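Local coordinates for protein Non-ribosomal peptide synthetase (Methanobrevibacter ruminantium, PDB 6VTJ) that probably carries a peptidyl intermediate on its phosphopantetheine arm and releases it by NAD(P)H-dependent reduction at a Rossmann-type reductase domain, at residues S323-Y334 / Y476-F487. Sequence-based numbering, arbitrary orientation.
Sequences SRYSDGVFQKNY and YLKRLFDYLNKF
Y483 of helix 474-485 turns one ring face to the backbone of the loop 323-334. Its CB meets G328 O at 3.2 Å; CG is anti to the backbone N (chi1 178°), which carries the ring to V329 and F330. CD1 and CE1 touch V329 CG2, CE2 reaches F330 N and CB, and V329 CA sits centrally over one face, 3.9 Å from the centroid, a CH-pi contact. F487 CE1 lies over the rim of the opposite face, and the OH ends on a water shared with Q331 O. Tyrosine suits this place by offering both flat face and hydroxyl; cutting it back to an alanine would probably strip V329 CA and F330 CB of the ring they rest on and leave that water without its tyrosine partner. G328, with positive phi, fits because a CB would clash with R479 O. Arginine suits 479: NE and NH2 both grip Y325 O at 2.8 Å, while NH2 also lies over the Y325 ring, a cation-pi contact. Y476 OH donates to S323 O at 2.8 Å. Helix donors are thus spent on loop carbonyls and the Y483 ring on loop backbone, fastening a loop whose F330 side chain is about 7 Å from the bound 4'-phosphopantetheine.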
loop_
_atom_site.group_PDB
_atom_site.type_symbol
_atom_site.label_atom_id
_atom_site.label_comp_id
_atom_site.label_asym_id
_atom_site.label_seq_id
_atom_site.Cartn_x
_atom_site.Cartn_y
_atom_site.Cartn_z
ATOM N N SER A 323 1.160 -12.957 3.482
ATOM C CA SER A 323 2.176 -13.764 4.150
ATOM C C SER A 323 2.884 -14.710 3.189
ATOM O O SER A 323 2.331 -15.124 2.160
ATOM C CB SER A 323 1.533 -14.579 5.271
ATOM O OG SER A 323 0.607 -13.773 5.958
ATOM N N ARG A 324 4.115 -15.070 3.563
ATOM C CA ARG A 324 4.925 -15.986 2.764
ATOM C C ARG A 324 4.157 -17.254 2.437
ATOM O O ARG A 324 3.445 -17.815 3.282
ATOM C CB ARG A 324 6.221 -16.363 3.490
ATOM C CG ARG A 324 7.231 -15.243 3.555
ATOM C CD ARG A 324 8.639 -15.756 3.770
ATOM N NE ARG A 324 8.850 -16.344 5.097
ATOM C CZ ARG A 324 9.575 -15.782 6.062
ATOM N NH1 ARG A 324 10.137 -14.600 5.858
ATOM N NH2 ARG A 324 9.735 -16.393 7.237
ATOM N N TYR A 325 4.310 -17.694 1.192
ATOM C CA TYR A 325 3.759 -18.978 0.781
ATOM C C TYR A 325 4.411 -20.131 1.537
ATOM O O TYR A 325 3.735 -21.102 1.918
ATOM C CB TYR A 325 3.948 -19.157 -0.724
ATOM C CG TYR A 325 3.335 -20.433 -1.248
ATOM C CD1 TYR A 325 1.954 -20.576 -1.328
ATOM C CD2 TYR A 325 4.128 -21.499 -1.657
ATOM C CE1 TYR A 325 1.376 -21.760 -1.811
ATOM C CE2 TYR A 325 3.561 -22.683 -2.146
ATOM C CZ TYR A 325 2.193 -22.805 -2.225
ATOM O OH TYR A 325 1.631 -23.969 -2.712
ATOM N N SER A 326 5.719 -20.027 1.790
ATOM C CA SER A 326 6.458 -21.162 2.330
ATOM C C SER A 326 6.017 -21.485 3.746
ATOM O O SER A 326 5.752 -22.644 4.067
ATOM C CB SER A 326 7.962 -20.888 2.288
ATOM O OG SER A 326 8.305 -19.704 3.006
ATOM N N ASP A 327 5.904 -20.473 4.602
ATOM C CA ASP A 327 5.687 -20.725 6.023
ATOM C C ASP A 327 4.646 -19.826 6.678
ATOM O O ASP A 327 4.501 -19.883 7.908
ATOM C CB ASP A 327 7.013 -20.577 6.790
ATOM C CG ASP A 327 7.655 -19.200 6.606
ATOM O OD1 ASP A 327 7.018 -18.262 6.036
ATOM O OD2 ASP A 327 8.829 -19.060 7.026
ATOM N N GLY A 328 3.957 -18.969 5.920
ATOM C CA GLY A 328 2.873 -18.172 6.472
ATOM C C GLY A 328 3.288 -16.951 7.261
ATOM O O GLY A 328 2.430 -16.326 7.903
ATOM N N VAL A 329 4.560 -16.573 7.227
ATOM C CA VAL A 329 5.033 -15.466 8.051
ATOM C C VAL A 329 4.595 -14.159 7.410
ATOM O O VAL A 329 4.809 -13.941 6.212
ATOM C CB VAL A 329 6.560 -15.521 8.231
ATOM C CG1 VAL A 329 7.092 -14.186 8.729
ATOM C CG2 VAL A 329 6.926 -16.615 9.199
ATOM N N PHE A 330 4.010 -13.278 8.223
ATOM C CA PHE A 330 3.517 -11.970 7.838
ATOM C C PHE A 330 4.457 -10.891 8.377
ATOM O O PHE A 330 5.499 -11.188 8.967
ATOM C CB PHE A 330 2.078 -11.806 8.344
ATOM C CG PHE A 330 1.362 -10.628 7.748
ATOM C CD1 PHE A 330 1.370 -10.418 6.373
ATOM C CD2 PHE A 330 0.718 -9.711 8.566
ATOM C CE1 PHE A 330 0.723 -9.330 5.820
ATOM C CE2 PHE A 330 0.081 -8.600 8.032
ATOM C CZ PHE A 330 0.071 -8.414 6.643
ATOM N N GLN A 331 4.084 -9.627 8.199
ATOM C CA GLN A 331 4.987 -8.537 8.557
ATOM C C GLN A 331 5.120 -8.400 10.081
ATOM O O GLN A 331 4.272 -8.854 10.850
ATOM C CB GLN A 331 4.509 -7.218 7.933
ATOM C CG GLN A 331 3.252 -6.650 8.532
ATOM C CD GLN A 331 2.505 -5.754 7.564
ATOM O OE1 GLN A 331 2.704 -5.819 6.351
ATOM N NE2 GLN A 331 1.629 -4.917 8.097
ATOM N N LYS A 332 6.223 -7.772 10.516
ATOM C CA LYS A 332 6.414 -7.527 11.946
ATOM C C LYS A 332 5.236 -6.761 12.547
ATOM O O LYS A 332 4.730 -7.129 13.611
ATOM C CB LYS A 332 7.717 -6.777 12.191
ATOM N N ASN A 333 4.767 -5.715 11.875
ATOM C CA ASN A 333 3.615 -4.949 12.365
ATOM C C ASN A 333 2.313 -5.512 11.794
ATOM O O ASN A 333 1.582 -4.845 11.059
ATOM C CB ASN A 333 3.777 -3.471 12.024
ATOM C CG ASN A 333 4.948 -2.834 12.754
ATOM O OD1 ASN A 333 5.477 -3.404 13.714
ATOM N ND2 ASN A 333 5.354 -1.645 12.313
ATOM N N TYR A 334 2.034 -6.771 12.167
ATOM C CA TYR A 334 0.890 -7.515 11.631
ATOM C C TYR A 334 -0.449 -6.837 11.907
ATOM O O TYR A 334 -1.442 -7.155 11.246
ATOM C CB TYR A 334 0.863 -8.928 12.217
ATOM C CG TYR A 334 0.733 -8.942 13.728
ATOM C CD1 TYR A 334 -0.517 -8.934 14.343
ATOM C CD2 TYR A 334 1.860 -8.942 14.539
ATOM C CE1 TYR A 334 -0.640 -8.925 15.719
ATOM C CE2 TYR A 334 1.751 -8.941 15.915
ATOM C CZ TYR A 334 0.500 -8.933 16.502
ATOM O OH TYR A 334 0.401 -8.933 17.876
ATOM N N TYR A 476 -2.483 -22.994 2.246
ATOM C CA TYR A 476 -1.771 -21.731 2.387
ATOM C C TYR A 476 -2.493 -20.835 3.378
ATOM O O TYR A 476 -1.871 -20.278 4.298
ATOM C CB TYR A 476 -1.616 -21.032 1.038
ATOM C CG TYR A 476 -1.277 -19.586 1.197
ATOM C CD1 TYR A 476 -0.016 -19.198 1.627
ATOM C CD2 TYR A 476 -2.225 -18.600 0.949
ATOM C CE1 TYR A 476 0.295 -17.878 1.778
ATOM C CE2 TYR A 476 -1.920 -17.272 1.087
ATOM C CZ TYR A 476 -0.663 -16.917 1.508
ATOM O OH TYR A 476 -0.360 -15.586 1.656
ATOM N N LEU A 477 -3.824 -20.739 3.246
ATOM C CA LEU A 477 -4.574 -19.886 4.160
ATOM C C LEU A 477 -4.413 -20.379 5.593
ATOM O O LEU A 477 -4.274 -19.573 6.521
ATOM C CB LEU A 477 -6.049 -19.812 3.743
ATOM C CG LEU A 477 -6.338 -19.048 2.437
ATOM C CD1 LEU A 477 -7.823 -19.114 2.071
ATOM C CD2 LEU A 477 -5.858 -17.574 2.498
ATOM N N LYS A 478 -4.338 -21.701 5.788
ATOM C CA LYS A 478 -4.154 -22.177 7.158
ATOM C C LYS A 478 -2.783 -21.780 7.681
ATOM O O LYS A 478 -2.664 -21.295 8.819
ATOM C CB LYS A 478 -4.357 -23.688 7.241
ATOM C CG LYS A 478 -5.803 -24.098 7.115
ATOM C CD LYS A 478 -5.952 -25.609 7.067
ATOM C CE LYS A 478 -7.394 -25.987 6.806
ATOM N NZ LYS A 478 -7.547 -27.426 6.425
ATOM N N ARG A 479 -1.743 -21.928 6.843
ATOM C CA ARG A 479 -0.424 -21.439 7.228
ATOM C C ARG A 479 -0.526 -19.988 7.659
ATOM O O ARG A 479 -0.059 -19.608 8.744
ATOM C CB ARG A 479 0.581 -21.591 6.076
ATOM C CG ARG A 479 0.933 -23.039 5.715
ATOM C CD ARG A 479 2.269 -23.139 4.999
ATOM N NE ARG A 479 2.208 -22.664 3.617
ATOM C CZ ARG A 479 1.564 -23.290 2.633
ATOM N NH1 ARG A 479 0.925 -24.430 2.866
ATOM N NH2 ARG A 479 1.566 -22.782 1.408
ATOM N N LEU A 480 -1.239 -19.189 6.859
ATOM C CA LEU A 480 -1.328 -17.760 7.134
ATOM C C LEU A 480 -2.019 -17.535 8.469
ATOM O O LEU A 480 -1.500 -16.834 9.357
ATOM C CB LEU A 480 -2.084 -17.070 5.995
ATOM C CG LEU A 480 -2.263 -15.551 6.005
ATOM C CD1 LEU A 480 -2.407 -15.053 4.593
ATOM C CD2 LEU A 480 -3.489 -15.157 6.841
ATOM N N PHE A 481 -3.151 -18.205 8.663
ATOM C CA PHE A 481 -3.895 -17.953 9.879
ATOM C C PHE A 481 -3.187 -18.574 11.073
ATOM O O PHE A 481 -3.206 -17.984 12.163
ATOM C CB PHE A 481 -5.340 -18.439 9.718
ATOM C CG PHE A 481 -6.149 -17.576 8.779
ATOM C CD1 PHE A 481 -6.143 -16.207 8.915
ATOM C CD2 PHE A 481 -6.856 -18.137 7.729
ATOM C CE1 PHE A 481 -6.859 -15.404 8.049
ATOM C CE2 PHE A 481 -7.576 -17.348 6.861
ATOM C CZ PHE A 481 -7.581 -15.977 7.019
ATOM N N ASP A 482 -2.467 -19.690 10.872
ATOM C CA ASP A 482 -1.757 -20.261 12.012
ATOM C C ASP A 482 -0.779 -19.239 12.552
ATOM O O ASP A 482 -0.700 -19.008 13.769
ATOM C CB ASP A 482 -1.011 -21.532 11.621
ATOM C CG ASP A 482 -1.922 -22.739 11.479
ATOM O OD1 ASP A 482 -3.142 -22.639 11.721
ATOM O OD2 ASP A 482 -1.397 -23.807 11.105
ATOM N N TYR A 483 -0.099 -18.544 11.638
ATOM C CA TYR A 483 0.890 -17.580 12.085
ATOM C C TYR A 483 0.214 -16.499 12.914
ATOM O O TYR A 483 0.630 -16.204 14.045
ATOM C CB TYR A 483 1.630 -16.997 10.882
ATOM C CG TYR A 483 2.638 -15.968 11.270
ATOM C CD1 TYR A 483 3.875 -16.344 11.771
ATOM C CD2 TYR A 483 2.359 -14.610 11.152
ATOM C CE1 TYR A 483 4.812 -15.397 12.140
ATOM C CE2 TYR A 483 3.289 -13.653 11.529
ATOM C CZ TYR A 483 4.514 -14.062 12.022
ATOM O OH TYR A 483 5.447 -13.122 12.387
ATOM N N LEU A 484 -0.886 -15.950 12.399
ATOM C CA LEU A 484 -1.519 -14.863 13.130
ATOM C C LEU A 484 -2.109 -15.377 14.433
ATOM O O LEU A 484 -2.154 -14.652 15.430
ATOM C CB LEU A 484 -2.586 -14.192 12.276
ATOM C CG LEU A 484 -2.107 -13.500 11.003
ATOM C CD1 LEU A 484 -3.315 -13.233 10.123
ATOM C CD2 LEU A 484 -1.350 -12.221 11.298
ATOM N N ASN A 485 -2.501 -16.646 14.468
ATOM C CA ASN A 485 -3.071 -17.153 15.700
ATOM C C ASN A 485 -2.011 -17.276 16.782
ATOM O O ASN A 485 -2.338 -17.201 17.967
ATOM C CB ASN A 485 -3.754 -18.484 15.442
ATOM C CG ASN A 485 -5.182 -18.307 15.003
ATOM O OD1 ASN A 485 -5.790 -17.256 15.239
ATOM N ND2 ASN A 485 -5.733 -19.330 14.364
ATOM N N LYS A 486 -0.742 -17.435 16.393
ATOM C CA LYS A 486 0.330 -17.381 17.387
ATOM C C LYS A 486 0.343 -16.061 18.164
ATOM O O LYS A 486 0.883 -16.005 19.278
ATOM C CB LYS A 486 1.697 -17.584 16.727
ATOM C CG LYS A 486 1.986 -19.018 16.282
ATOM C CD LYS A 486 3.486 -19.247 16.106
ATOM N N PHE A 487 -0.224 -14.993 17.611
ATOM C CA PHE A 487 -0.295 -13.721 18.313
ATOM C C PHE A 487 -1.678 -13.456 18.897
ATOM O O PHE A 487 -1.942 -12.344 19.364
ATOM C CB PHE A 487 0.135 -12.592 17.376
ATOM C CG PHE A 487 1.547 -12.739 16.899
ATOM C CD1 PHE A 487 1.843 -13.525 15.801
ATOM C CD2 PHE A 487 2.586 -12.133 17.584
ATOM C CE1 PHE A 487 3.143 -13.683 15.378
ATOM C CE2 PHE A 487 3.891 -12.281 17.155
ATOM C CZ PHE A 487 4.166 -13.061 16.049
HETATM O O HOH W 1 0.328 -14.738 8.431
HETATM O O HOH W 2 -0.311 -24.419 -0.201
HETATM O O HOH W 3 2.236 -20.778 9.734
HETATM O O HOH W 4 4.677 -10.769 12.812
#